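Local coordinates for fibronectin type III domain-containing protein (Simiduia agarivorans, PDB 6P2K), which probably hydrolyses xyloglucan-type beta-glucans as a glycoside hydrolase of family 74, this part being its beta-propeller region, at residues T403-V408 against M743-F748; N434-R439 against A490-E495; Q449-A454 against V462-T467; L511-V516 against R571-H576. One frame throughout, in Å; residues are numbered along the deposited sequence.

Contact 1 (T403-V408 against M743-F748); sequences TYDVAV and MTSSRF
Two N-H groups converge on Asp405 OD1. The backbone N of Val406 comes in on its anti side at 2.7 Å, and Arg747 NH2 reaches it at 3.2 Å in a salt bridge whose hydrogen bond is bent and weak. The carboxylate and guanidinium planes are only 9° apart. A stronger bond runs from Arg747 NE to Val406 O, 2.7 Å long, with the donor nearly along the C=O axis; the extended chain from CG to NE carries the guanidinium across to this carbonyl. With a leucine in place of Arg747, Val406 O would probably lose this donor and Asp405 its cationic mate, leaving the carboxylate less firmly oriented. At the other end Thr744 OG1 donates to Thr403 O over a short 2.5 Å, in the carbonyl plane, and also bonds Thr760. Ser745 turns its OG to within 3.5 Å of Asp405 CA while bonding Thr760. The strand axes lie 6.6 Å apart and 16° from parallel, as expected of the innermost strands of neighbouring propeller blades. Tyr404 and Asp405 form a classic beta bulge opposite Gly416, and Asp405 OD2 is a zinc ligand, so this junction builds one side of a metal site.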
loop_
_atom_site.group_PDB
_atom_site.type_symbol
_atom_site.label_atom_id
_atom_site.label_comp_id
_atom_site.label_asym_id
_atom_site.label_seq_id
_atom_site.Cartn_x
_atom_site.Cartn_y
_atom_site.Cartn_z
ATOM N N THR B 403 -37.434 -8.217 -11.020
ATOM C CA THR B 403 -36.571 -8.225 -9.846
ATOM C C THR B 403 -36.988 -9.354 -8.914
ATOM O O THR B 403 -38.158 -9.444 -8.526
ATOM C CB THR B 403 -36.616 -6.880 -9.119
ATOM O OG1 THR B 403 -36.331 -5.826 -10.050
ATOM C CG2 THR B 403 -35.578 -6.847 -8.003
ATOM N N TYR B 404 -36.024 -10.215 -8.565
ATOM C CA TYR B 404 -36.288 -11.394 -7.741
ATOM C C TYR B 404 -36.327 -11.068 -6.250
ATOM O O TYR B 404 -37.168 -11.602 -5.518
ATOM C CB TYR B 404 -35.207 -12.457 -7.945
ATOM C CG TYR B 404 -35.077 -13.106 -9.308
ATOM C CD1 TYR B 404 -35.928 -14.133 -9.700
ATOM C CD2 TYR B 404 -34.049 -12.742 -10.171
ATOM C CE1 TYR B 404 -35.783 -14.752 -10.932
ATOM C CE2 TYR B 404 -33.894 -13.357 -11.402
ATOM C CZ TYR B 404 -34.761 -14.358 -11.777
ATOM O OH TYR B 404 -34.601 -14.966 -12.998
ATOM N N ASP B 405 -35.394 -10.241 -5.779
ATOM C CA ASP B 405 -35.098 -10.123 -4.356
ATOM C C ASP B 405 -34.423 -8.778 -4.125
ATOM O O ASP B 405 -33.943 -8.137 -5.066
ATOM C CB ASP B 405 -34.207 -11.290 -3.882
ATOM C CG ASP B 405 -34.373 -11.605 -2.393
ATOM O OD1 ASP B 405 -34.923 -10.739 -1.677
ATOM O OD2 ASP B 405 -33.987 -12.727 -1.950
ATOM N N VAL B 406 -34.405 -8.348 -2.862
ATOM C CA VAL B 406 -33.788 -7.086 -2.470
ATOM C C VAL B 406 -33.108 -7.278 -1.123
ATOM O O VAL B 406 -33.537 -8.090 -0.300
ATOM C CB VAL B 406 -34.821 -5.932 -2.406
ATOM C CG1 VAL B 406 -35.885 -6.214 -1.348
ATOM C CG2 VAL B 406 -34.141 -4.588 -2.152
ATOM N N ALA B 407 -32.021 -6.538 -0.909
ATOM C CA ALA B 407 -31.354 -6.485 0.383
ATOM C C ALA B 407 -30.841 -5.070 0.609
ATOM O O ALA B 407 -30.445 -4.382 -0.335
ATOM C CB ALA B 407 -30.200 -7.491 0.475
ATOM N N VAL B 408 -30.855 -4.638 1.868
ATOM C CA VAL B 408 -30.510 -3.270 2.237
ATOM C C VAL B 408 -29.553 -3.297 3.422
ATOM O O VAL B 408 -29.756 -4.056 4.375
ATOM C CB VAL B 408 -31.764 -2.441 2.589
ATOM C CG1 VAL B 408 -31.373 -1.057 3.088
ATOM C CG2 VAL B 408 -32.695 -2.328 1.391
ATOM N N MET B 743 -45.777 -9.380 -6.664
ATOM C CA MET B 743 -44.535 -9.275 -5.911
ATOM C C MET B 743 -43.785 -10.597 -5.897
ATOM O O MET B 743 -44.390 -11.665 -5.766
ATOM C CB MET B 743 -44.799 -8.825 -4.475
ATOM C CG MET B 743 -45.299 -7.397 -4.365
ATOM S SD MET B 743 -45.767 -6.971 -2.685
ATOM C CE MET B 743 -46.205 -5.246 -2.894
ATOM N N THR B 744 -42.462 -10.513 -6.029
ATOM C CA THR B 744 -41.589 -11.665 -5.861
ATOM C C THR B 744 -40.982 -11.750 -4.469
ATOM O O THR B 744 -40.649 -12.851 -4.020
ATOM C CB THR B 744 -40.457 -11.639 -6.897
ATOM O OG1 THR B 744 -39.838 -10.347 -6.892
ATOM C CG2 THR B 744 -40.994 -11.937 -8.294
ATOM N N SER B 745 -40.834 -10.619 -3.781
ATOM C CA SER B 745 -40.226 -10.601 -2.460
ATOM C C SER B 745 -40.676 -9.348 -1.722
ATOM O O SER B 745 -40.933 -8.308 -2.336
ATOM C CB SER B 745 -38.696 -10.633 -2.540
ATOM O OG SER B 745 -38.185 -9.356 -2.889
ATOM N N SER B 746 -40.766 -9.461 -0.399
ATOM C CA SER B 746 -41.027 -8.325 0.474
ATOM C C SER B 746 -40.198 -8.456 1.742
ATOM O O SER B 746 -40.015 -9.560 2.263
ATOM C CB SER B 746 -42.521 -8.202 0.827
ATOM O OG SER B 746 -43.321 -8.075 -0.336
ATOM N N ARG B 747 -39.690 -7.325 2.226
ATOM C CA ARG B 747 -38.951 -7.267 3.479
ATOM C C ARG B 747 -39.386 -6.028 4.243
ATOM O O ARG B 747 -39.552 -4.956 3.654
ATOM C CB ARG B 747 -37.430 -7.217 3.262
ATOM C CG ARG B 747 -36.816 -8.478 2.683
ATOM C CD ARG B 747 -35.299 -8.424 2.772
ATOM N NE ARG B 747 -34.652 -9.361 1.856
ATOM C CZ ARG B 747 -34.324 -10.610 2.170
ATOM N NH1 ARG B 747 -34.588 -11.080 3.385
ATOM N NH2 ARG B 747 -33.733 -11.392 1.272
ATOM N N PHE B 748 -39.576 -6.176 5.548
ATOM C CA PHE B 748 -39.799 -5.033 6.422
ATOM C C PHE B 748 -38.444 -4.508 6.875
ATOM O O PHE B 748 -37.666 -5.236 7.500
ATOM C CB PHE B 748 -40.668 -5.413 7.619
ATOM C CG PHE B 748 -42.110 -5.642 7.268
ATOM C CD1 PHE B 748 -42.973 -4.573 7.107
ATOM C CD2 PHE B 748 -42.601 -6.926 7.097
ATOM C CE1 PHE B 748 -44.300 -4.780 6.786
ATOM C CE2 PHE B 748 -43.927 -7.139 6.773
ATOM C CZ PHE B 748 -44.777 -6.063 6.616
HETATM O O HOH W 1 -37.489 -13.625 -3.652
#

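Contact 2 (N434-R439 against A490-E495); sequences NMQHRR and ADQWVE
With CG beside its backbone N (chi1 -68°) and the chain extended beyond, Gln436 delivers its amide to the 490-495 backbone, while Arg439, bent at chi2 and chi3, curls its guanidinium back to the same place. Gln436 NE2 makes a weak 3.4 Å bond to Asp491 O. Its OE1 stops 3.4 Å from Trp493 CD1, with the amide standing almost perpendicular to the indole (87°), and also takes a bond from Lys482. Arg439 NH1 bonds Gln436 O at 2.8 Å, in both the guanidinium and the carbonyl plane, which helps hold the side chain bent; NH2 then gives Trp493 O a weak 3.3 Å bond. The firmer link is a water that donates to Gln436 OE1 and to Gln492 OE1 (2.7 Å) and accepts from Arg439 NH1 and Trp493 N (3.0 Å). An alanine instead of Arg439 is likely to leave this water one donor short and to free the 434-439 turn from its tie at Gln436 O. Trp385 lies against Gln436, Arg439 and Gln492, and Glu424 takes the indole N-H. Since both direct bonds are weak, the polar link between the two segments rests mainly on the water, with Lys482 bonding from the same blade.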
loop_
_atom_site.group_PDB
_atom_site.type_symbol
_atom_site.label_atom_id
_atom_site.label_comp_id
_atom_site.label_asym_id
_atom_site.label_seq_id
_atom_site.Cartn_x
_atom_site.Cartn_y
_atom_site.Cartn_z
ATOM N N ASN B 434 -25.093 -1.446 -12.583
ATOM C CA ASN B 434 -24.959 -2.898 -12.651
ATOM C C ASN B 434 -23.698 -3.309 -13.404
ATOM O O ASN B 434 -23.582 -4.461 -13.834
ATOM C CB ASN B 434 -26.210 -3.536 -13.268
ATOM C CG ASN B 434 -26.261 -3.425 -14.788
ATOM O OD1 ASN B 434 -25.682 -2.523 -15.389
ATOM N ND2 ASN B 434 -26.962 -4.361 -15.415
ATOM N N MET B 435 -22.739 -2.386 -13.550
ATOM C CA MET B 435 -21.541 -2.664 -14.336
ATOM C C MET B 435 -20.710 -3.793 -13.736
ATOM O O MET B 435 -20.025 -4.511 -14.472
ATOM C CB MET B 435 -20.690 -1.397 -14.463
ATOM C CG MET B 435 -21.330 -0.277 -15.279
ATOM S SD MET B 435 -21.691 -0.720 -16.995
ATOM C CE MET B 435 -20.047 -1.062 -17.619
ATOM N N GLN B 436 -20.757 -3.974 -12.413
ATOM C CA GLN B 436 -19.929 -4.997 -11.780
ATOM C C GLN B 436 -20.390 -6.418 -12.083
ATOM O O GLN B 436 -19.656 -7.360 -11.768
ATOM C CB GLN B 436 -19.869 -4.776 -10.264
ATOM C CG GLN B 436 -19.108 -3.511 -9.861
ATOM C CD GLN B 436 -18.676 -3.499 -8.396
ATOM O OE1 GLN B 436 -18.920 -4.446 -7.648
ATOM N NE2 GLN B 436 -18.026 -2.414 -7.985
ATOM N N HIS B 437 -21.564 -6.608 -12.691
ATOM C CA HIS B 437 -21.964 -7.953 -13.089
ATOM C C HIS B 437 -21.258 -8.414 -14.357
ATOM O O HIS B 437 -21.261 -9.617 -14.652
ATOM C CB HIS B 437 -23.489 -8.031 -13.254
ATOM C CG HIS B 437 -23.975 -7.852 -14.661
ATOM N ND1 HIS B 437 -24.267 -6.613 -15.196
ATOM C CD2 HIS B 437 -24.262 -8.755 -15.629
ATOM C CE1 HIS B 437 -24.694 -6.760 -16.437
ATOM N NE2 HIS B 437 -24.699 -8.050 -16.725
ATOM N N ARG B 438 -20.624 -7.498 -15.085
ATOM C CA ARG B 438 -19.874 -7.830 -16.293
ATOM C C ARG B 438 -18.431 -8.112 -15.892
ATOM O O ARG B 438 -17.622 -7.192 -15.739
ATOM C CB ARG B 438 -19.984 -6.699 -17.307
ATOM C CG ARG B 438 -21.366 -6.051 -17.333
ATOM C CD ARG B 438 -21.572 -5.157 -18.546
ATOM N NE ARG B 438 -22.028 -5.912 -19.710
ATOM C CZ ARG B 438 -23.294 -5.976 -20.112
ATOM N NH1 ARG B 438 -24.247 -5.339 -19.441
ATOM N NH2 ARG B 438 -23.604 -6.687 -21.185
ATOM N N ARG B 439 -18.108 -9.394 -15.716
ATOM C CA ARG B 439 -16.835 -9.801 -15.139
ATOM C C ARG B 439 -15.709 -9.897 -16.161
ATOM O O ARG B 439 -14.547 -10.036 -15.764
ATOM C CB ARG B 439 -16.984 -11.152 -14.423
ATOM C CG ARG B 439 -18.170 -11.237 -13.467
ATOM C CD ARG B 439 -18.134 -10.151 -12.390
ATOM N NE ARG B 439 -17.061 -10.348 -11.415
ATOM C CZ ARG B 439 -16.840 -9.544 -10.379
ATOM N NH1 ARG B 439 -17.619 -8.488 -10.174
ATOM N NH2 ARG B 439 -15.840 -9.796 -9.543
ATOM N N ALA B 490 -16.403 1.147 -4.376
ATOM C CA ALA B 490 -15.087 0.542 -4.225
ATOM C C ALA B 490 -15.161 -0.894 -3.716
ATOM O O ALA B 490 -14.213 -1.657 -3.929
ATOM C CB ALA B 490 -14.219 1.387 -3.292
ATOM N N ASP B 491 -16.250 -1.279 -3.054
ATOM C CA ASP B 491 -16.403 -2.660 -2.610
ATOM C C ASP B 491 -16.523 -3.590 -3.816
ATOM O O ASP B 491 -17.014 -3.200 -4.877
ATOM C CB ASP B 491 -17.630 -2.805 -1.709
ATOM C CG ASP B 491 -17.568 -1.912 -0.480
ATOM O OD1 ASP B 491 -16.451 -1.626 0.005
ATOM O OD2 ASP B 491 -18.643 -1.501 0.007
ATOM N N GLN B 492 -16.075 -4.837 -3.639
ATOM C CA GLN B 492 -15.946 -5.780 -4.744
ATOM C C GLN B 492 -16.589 -7.124 -4.418
ATOM O O GLN B 492 -16.670 -7.533 -3.256
ATOM C CB GLN B 492 -14.469 -6.008 -5.108
ATOM C CG GLN B 492 -13.751 -4.765 -5.596
ATOM C CD GLN B 492 -14.365 -4.209 -6.866
ATOM O OE1 GLN B 492 -14.667 -4.954 -7.800
ATOM N NE2 GLN B 492 -14.561 -2.894 -6.904
ATOM N N TRP B 493 -17.020 -7.817 -5.475
ATOM C CA TRP B 493 -17.562 -9.167 -5.381
ATOM C C TRP B 493 -16.453 -10.204 -5.502
ATOM O O TRP B 493 -15.527 -10.043 -6.300
ATOM C CB TRP B 493 -18.591 -9.418 -6.488
ATOM C CG TRP B 493 -19.861 -8.650 -6.339
ATOM C CD1 TRP B 493 -20.229 -7.522 -7.023
ATOM C CD2 TRP B 493 -20.944 -8.954 -5.453
ATOM N NE1 TRP B 493 -21.473 -7.107 -6.610
ATOM C CE2 TRP B 493 -21.933 -7.969 -5.648
ATOM C CE3 TRP B 493 -21.172 -9.965 -4.512
ATOM C CZ2 TRP B 493 -23.128 -7.963 -4.933
ATOM C CZ3 TRP B 493 -22.362 -9.959 -3.806
ATOM C CH2 TRP B 493 -23.326 -8.967 -4.022
ATOM N N VAL B 494 -16.565 -11.278 -4.720
ATOM C CA VAL B 494 -15.734 -12.465 -4.884
ATOM C C VAL B 494 -16.639 -13.688 -4.824
ATOM O O VAL B 494 -17.634 -13.701 -4.091
ATOM C CB VAL B 494 -14.623 -12.556 -3.815
ATOM C CG1 VAL B 494 -13.658 -11.384 -3.941
ATOM C CG2 VAL B 494 -15.217 -12.619 -2.413
ATOM N N GLU B 495 -16.303 -14.711 -5.605
ATOM C CA GLU B 495 -17.077 -15.946 -5.627
ATOM C C GLU B 495 -16.551 -16.906 -4.570
ATOM O O GLU B 495 -15.354 -17.206 -4.534
ATOM C CB GLU B 495 -17.019 -16.606 -7.004
ATOM C CG GLU B 495 -17.875 -17.865 -7.100
ATOM C CD GLU B 495 -17.661 -18.623 -8.391
ATOM O OE1 GLU B 495 -16.492 -18.849 -8.768
ATOM O OE2 GLU B 495 -18.664 -18.990 -9.034
HETATM O O HOH W 2 -16.865 -6.486 -8.147
HETATM O O HOH W 3 -13.786 -7.351 -8.519
#

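Contact 3 (Q449-A454 against V462-T467); sequences QAVDIA and VVAQAT. With PE3 (3,6,9,12,15,18,21,24,27,30,33,36,39-tridecaoxahentetracontane-1,41-diol), chain V.
Strands 447-456 and 459-467 form a beta hairpin, the inner pair of one propeller blade, and the Asp452 end of the pairing is the tighter. Asp452 and Val463 are a hydrogen-bonded pair: Val463 N reaches Asp452 O at 2.9 Å and nearly straight (172°), and Asp452 N returns a bond to Val463 O. On their face Val463 touches along two branches, CG2 on Asp452 CB and CG1 on Ala454 CB (3.8 Å). The other face carries Val451 and Ile453, with Val451 CG1 over Ala464 CB at 3.9 Å and Ile453 CD1 more distant from Val462 CG2, at 4.2 Å. Towards Gln449 the strands loosen. Gln449 is partly exposed, and a water sits between the chains there, accepting from Gln449 N and from Gln465 NE2 (3.0 Å). Gln465 is further tied to the backbones of Asn476 and Arg478, at the start of the next strand. Beyond the opposite end lies a polyethylene glycol, probably from the crystallisation liquor, whose C39 comes within 3.8 Å of Ile453 CG2.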
loop_
_atom_site.group_PDB
_atom_site.type_symbol
_atom_site.label_atom_id
_atom_site.label_comp_id
_atom_site.label_asym_id
_atom_site.label_seq_id
_atom_site.Cartn_x
_atom_site.Cartn_y
_atom_site.Cartn_z
ATOM N N GLN B 449 -31.058 -14.442 -8.314
ATOM C CA GLN B 449 -32.348 -14.842 -7.764
ATOM C C GLN B 449 -32.461 -14.669 -6.252
ATOM O O GLN B 449 -33.570 -14.779 -5.720
ATOM C CB GLN B 449 -32.647 -16.300 -8.138
ATOM C CG GLN B 449 -32.930 -16.490 -9.627
ATOM C CD GLN B 449 -33.233 -17.930 -10.016
ATOM O OE1 GLN B 449 -33.798 -18.696 -9.236
ATOM N NE2 GLN B 449 -32.861 -18.300 -11.237
ATOM N N ALA B 450 -31.364 -14.393 -5.547
ATOM C CA ALA B 450 -31.428 -14.254 -4.099
ATOM C C ALA B 450 -30.279 -13.380 -3.613
ATOM O O ALA B 450 -29.147 -13.521 -4.080
ATOM C CB ALA B 450 -31.379 -15.623 -3.407
ATOM N N VAL B 451 -30.585 -12.480 -2.674
ATOM C CA VAL B 451 -29.592 -11.639 -2.014
ATOM C C VAL B 451 -29.923 -11.565 -0.529
ATOM O O VAL B 451 -31.074 -11.750 -0.121
ATOM C CB VAL B 451 -29.527 -10.214 -2.619
ATOM C CG1 VAL B 451 -28.946 -10.249 -4.027
ATOM C CG2 VAL B 451 -30.907 -9.566 -2.625
ATOM N N ASP B 452 -28.900 -11.286 0.281
ATOM C CA ASP B 452 -29.058 -11.099 1.720
ATOM C C ASP B 452 -27.805 -10.414 2.252
ATOM O O ASP B 452 -26.828 -10.217 1.525
ATOM C CB ASP B 452 -29.312 -12.433 2.439
ATOM C CG ASP B 452 -30.198 -12.278 3.671
ATOM O OD1 ASP B 452 -30.322 -11.142 4.185
ATOM O OD2 ASP B 452 -30.769 -13.295 4.129
ATOM N N ILE B 453 -27.845 -10.041 3.530
ATOM C CA ILE B 453 -26.723 -9.386 4.201
ATOM C C ILE B 453 -26.241 -10.291 5.326
ATOM O O ILE B 453 -27.015 -10.631 6.229
ATOM C CB ILE B 453 -27.101 -8.001 4.751
ATOM C CG1 ILE B 453 -27.804 -7.159 3.683
ATOM C CG2 ILE B 453 -25.860 -7.283 5.279
ATOM C CD1 ILE B 453 -26.917 -6.762 2.517
ATOM N N ALA B 454 -24.962 -10.664 5.282
ATOM C CA ALA B 454 -24.332 -11.509 6.286
ATOM C C ALA B 454 -23.341 -10.689 7.115
ATOM O O ALA B 454 -23.297 -9.456 7.033
ATOM C CB ALA B 454 -23.650 -12.704 5.616
ATOM N N VAL B 462 -22.710 -8.519 1.707
ATOM C CA VAL B 462 -23.746 -8.994 0.803
ATOM C C VAL B 462 -23.427 -10.422 0.385
ATOM O O VAL B 462 -22.272 -10.755 0.097
ATOM C CB VAL B 462 -23.844 -8.078 -0.430
ATOM C CG1 VAL B 462 -25.199 -8.233 -1.113
ATOM C CG2 VAL B 462 -23.573 -6.630 -0.051
ATOM N N VAL B 463 -24.446 -11.277 0.361
ATOM C CA VAL B 463 -24.351 -12.609 -0.225
ATOM C C VAL B 463 -25.389 -12.707 -1.333
ATOM O O VAL B 463 -26.485 -12.147 -1.217
ATOM C CB VAL B 463 -24.553 -13.730 0.817
ATOM C CG1 VAL B 463 -23.486 -13.651 1.888
ATOM C CG2 VAL B 463 -25.947 -13.659 1.440
ATOM N N ALA B 464 -25.040 -13.402 -2.414
ATOM C CA ALA B 464 -25.919 -13.447 -3.572
ATOM C C ALA B 464 -25.755 -14.755 -4.328
ATOM O O ALA B 464 -24.646 -15.282 -4.458
ATOM C CB ALA B 464 -25.649 -12.269 -4.520
ATOM N N GLN B 465 -26.879 -15.277 -4.808
ATOM C CA GLN B 465 -26.875 -16.243 -5.896
ATOM C C GLN B 465 -26.774 -15.458 -7.199
ATOM O O GLN B 465 -27.660 -14.656 -7.511
ATOM C CB GLN B 465 -28.143 -17.096 -5.845
ATOM C CG GLN B 465 -28.646 -17.616 -7.187
ATOM C CD GLN B 465 -27.680 -18.588 -7.839
ATOM O OE1 GLN B 465 -26.953 -19.312 -7.155
ATOM N NE2 GLN B 465 -27.671 -18.612 -9.167
ATOM N N ALA B 466 -25.681 -15.644 -7.938
ATOM C CA ALA B 466 -25.423 -14.838 -9.128
ATOM C C ALA B 466 -24.763 -15.693 -10.195
ATOM O O ALA B 466 -23.745 -16.339 -9.932
ATOM C CB ALA B 466 -24.535 -13.631 -8.800
ATOM N N THR B 467 -25.327 -15.674 -11.400
ATOM C CA THR B 467 -24.882 -16.580 -12.447
ATOM C C THR B 467 -25.242 -15.992 -13.804
ATOM O O THR B 467 -25.924 -14.969 -13.904
ATOM C CB THR B 467 -25.512 -17.963 -12.270
ATOM O OG1 THR B 467 -24.918 -18.887 -13.187
ATOM C CG2 THR B 467 -27.007 -17.889 -12.532
HETATM O O43 PE3 V . -21.973 -5.755 11.084
HETATM C C42 PE3 V . -23.114 -6.588 11.302
HETATM C C41 PE3 V . -23.870 -6.790 9.987
HETATM O O40 PE3 V . -25.003 -7.622 10.267
HETATM C C39 PE3 V . -25.783 -7.846 9.086
HETATM C C38 PE3 V . -26.965 -8.736 9.448
HETATM O O37 PE3 V . -27.773 -8.095 10.451
HETATM O O HOH W 4 -29.442 -16.427 -10.158
#

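Contact 4 (L511-V516 against R571-H576); sequences LRDVAV and RKIAPH
Strands 511-516 and 572-575 are innermost strands of successive beta-propeller blades, and side chains rather than backbone ladders join them: the axes are 6.1 Å apart and 19° from parallel. Asp513 turns CG away from its own N (chi1 -161°), across to the neighbouring blade, where OD2 takes the N-H of Ile573 at 2.8 Å on its anti side. That grip helps fix the carboxylate whose OD1 binds zinc. Arg512 is extended through to NE, whereas Arg571 bends at chi2 (67°); the bend lays its CD over one face of the Arg512 guanidinium, 3.4 Å from NH2. Arg571 gives NH2 to Thr744 O and NE to Asp617; Arg512 gives NH2 to Trp616 O and meets the Trp616 ring in a cation-pi contact. A water joins the backbones beside the arginines, donating to Arg512 O and to Arg571 O (2.7 Å). Farther along, small and apolar groups take over. Ala515 points its CB at the other strand, 3.8 Å from Ile573 CB and 3.4 Å from Ile573 O. The pyrrolidine ring of Pro575 follows, its CD near Ala515 CB and its CG 3.6 Å from Val516 O.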
loop_
_atom_site.group_PDB
_atom_site.type_symbol
_atom_site.label_atom_id
_atom_site.label_comp_id
_atom_site.label_asym_id
_atom_site.label_seq_id
_atom_site.Cartn_x
_atom_site.Cartn_y
_atom_site.Cartn_z
ATOM N N LEU B 511 -28.903 -21.940 -6.701
ATOM C CA LEU B 511 -29.246 -21.647 -5.309
ATOM C C LEU B 511 -30.478 -20.748 -5.319
ATOM O O LEU B 511 -30.396 -19.520 -5.232
ATOM C CB LEU B 511 -28.079 -20.986 -4.583
ATOM C CG LEU B 511 -26.677 -21.555 -4.804
ATOM C CD1 LEU B 511 -25.633 -20.745 -4.038
ATOM C CD2 LEU B 511 -26.626 -23.018 -4.406
ATOM N N ARG B 512 -31.652 -21.380 -5.428
ATOM C CA ARG B 512 -32.868 -20.605 -5.657
ATOM C C ARG B 512 -33.168 -19.657 -4.502
ATOM O O ARG B 512 -33.766 -18.598 -4.714
ATOM C CB ARG B 512 -34.058 -21.524 -5.922
ATOM C CG ARG B 512 -35.218 -20.770 -6.537
ATOM C CD ARG B 512 -36.335 -21.668 -7.017
ATOM N NE ARG B 512 -37.437 -20.861 -7.533
ATOM C CZ ARG B 512 -38.719 -21.199 -7.451
ATOM N NH1 ARG B 512 -39.070 -22.342 -6.874
ATOM N NH2 ARG B 512 -39.652 -20.390 -7.945
ATOM N N ASP B 513 -32.760 -19.999 -3.282
ATOM C CA ASP B 513 -32.717 -18.995 -2.229
ATOM C C ASP B 513 -31.445 -19.161 -1.414
ATOM O O ASP B 513 -30.871 -20.248 -1.317
ATOM C CB ASP B 513 -33.946 -19.038 -1.306
ATOM C CG ASP B 513 -34.140 -17.734 -0.509
ATOM O OD1 ASP B 513 -33.949 -16.613 -1.059
ATOM O OD2 ASP B 513 -34.505 -17.835 0.685
ATOM N N VAL B 514 -31.005 -18.035 -0.864
ATOM C CA VAL B 514 -29.862 -17.927 0.029
ATOM C C VAL B 514 -30.323 -17.061 1.188
ATOM O O VAL B 514 -30.890 -15.987 0.967
ATOM C CB VAL B 514 -28.650 -17.288 -0.678
ATOM C CG1 VAL B 514 -27.544 -16.978 0.314
ATOM C CG2 VAL B 514 -28.151 -18.171 -1.816
ATOM N N ALA B 515 -30.116 -17.528 2.417
ATOM C CA ALA B 515 -30.641 -16.803 3.565
ATOM C C ALA B 515 -29.668 -16.857 4.730
ATOM O O ALA B 515 -29.039 -17.889 4.986
ATOM C CB ALA B 515 -32.008 -17.356 3.994
ATOM N N VAL B 516 -29.567 -15.735 5.440
ATOM C CA VAL B 516 -28.666 -15.571 6.575
ATOM C C VAL B 516 -29.441 -15.820 7.862
ATOM O O VAL B 516 -30.594 -15.387 8.005
ATOM C CB VAL B 516 -28.042 -14.162 6.558
ATOM C CG1 VAL B 516 -27.149 -13.953 7.752
ATOM C CG2 VAL B 516 -27.269 -13.943 5.263
ATOM N N ARG B 571 -37.930 -22.363 -2.541
ATOM C CA ARG B 571 -38.255 -21.016 -2.991
ATOM C C ARG B 571 -37.853 -19.957 -1.973
ATOM O O ARG B 571 -37.442 -18.858 -2.360
ATOM C CB ARG B 571 -39.752 -20.913 -3.297
ATOM C CG ARG B 571 -40.250 -19.499 -3.593
ATOM C CD ARG B 571 -39.680 -18.953 -4.892
ATOM N NE ARG B 571 -40.311 -17.688 -5.267
ATOM C CZ ARG B 571 -39.961 -16.504 -4.774
ATOM N NH1 ARG B 571 -38.976 -16.419 -3.885
ATOM N NH2 ARG B 571 -40.594 -15.408 -5.170
ATOM N N LYS B 572 -37.948 -20.266 -0.683
ATOM C CA LYS B 572 -37.520 -19.351 0.361
ATOM C C LYS B 572 -37.026 -20.155 1.553
ATOM O O LYS B 572 -37.646 -21.150 1.937
ATOM C CB LYS B 572 -38.655 -18.412 0.793
ATOM C CG LYS B 572 -38.323 -17.596 2.030
ATOM C CD LYS B 572 -38.938 -16.211 1.989
ATOM C CE LYS B 572 -38.387 -15.346 3.116
ATOM N NZ LYS B 572 -39.255 -14.167 3.379
ATOM N N ILE B 573 -35.906 -19.724 2.124
ATOM C CA ILE B 573 -35.354 -20.307 3.339
ATOM C C ILE B 573 -35.600 -19.330 4.478
ATOM O O ILE B 573 -35.293 -18.138 4.357
ATOM C CB ILE B 573 -33.855 -20.613 3.194
ATOM C CG1 ILE B 573 -33.619 -21.614 2.062
ATOM C CG2 ILE B 573 -33.295 -21.144 4.500
ATOM C CD1 ILE B 573 -32.148 -21.845 1.756
ATOM N N ALA B 574 -36.162 -19.832 5.579
ATOM C CA ALA B 574 -36.508 -19.019 6.743
ATOM C C ALA B 574 -35.793 -19.583 7.964
ATOM O O ALA B 574 -36.336 -20.452 8.665
ATOM C CB ALA B 574 -38.020 -18.981 6.958
ATOM N N PRO B 575 -34.576 -19.127 8.251
ATOM C CA PRO B 575 -33.893 -19.577 9.467
ATOM C C PRO B 575 -34.610 -19.081 10.710
ATOM O O PRO B 575 -35.216 -18.006 10.721
ATOM C CB PRO B 575 -32.493 -18.959 9.346
ATOM C CG PRO B 575 -32.358 -18.572 7.896
ATOM C CD PRO B 575 -33.746 -18.199 7.468
ATOM N N HIS B 576 -34.541 -19.890 11.762
ATOM C CA HIS B 576 -35.230 -19.572 13.003
ATOM C C HIS B 576 -34.687 -18.262 13.574
ATOM O O HIS B 576 -33.473 -18.028 13.543
ATOM C CB HIS B 576 -35.055 -20.718 14.000
ATOM C CG HIS B 576 -35.944 -20.633 15.202
ATOM N ND1 HIS B 576 -35.767 -19.696 16.197
ATOM C CD2 HIS B 576 -37.008 -21.382 15.575
ATOM C CE1 HIS B 576 -36.690 -19.866 17.128
ATOM N NE2 HIS B 576 -37.454 -20.885 16.775
HETATM O O HOH W 5 -35.865 -17.412 -4.051
#

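Overall arrangement
Contacts 1, 3 and 4 lie with centres 10 to 12 Å apart and surround one zinc site, where Asp405 OD2 of contact 1 and Asp513 OD1 of contact 4, 4.0 Å apart, both bind the metal. Strand 449-454 of contact 3 runs between them: Val451 O is 3.0 Å from Arg747 NH2, and Asp452 OD2 takes a probable hydrogen bond from Val516 N (3.0 Å). Thr744 O and Arg571 NH2, at 2.8 Å, probably bond contact 1 to contact 4 directly. Contact 2 stands farther from the metal. It reaches contact 3 through Trp493 CH2, 3.5 Å from Val462 CG1, but its indole side chain remains about 13 Å from the zinc ion at nearest.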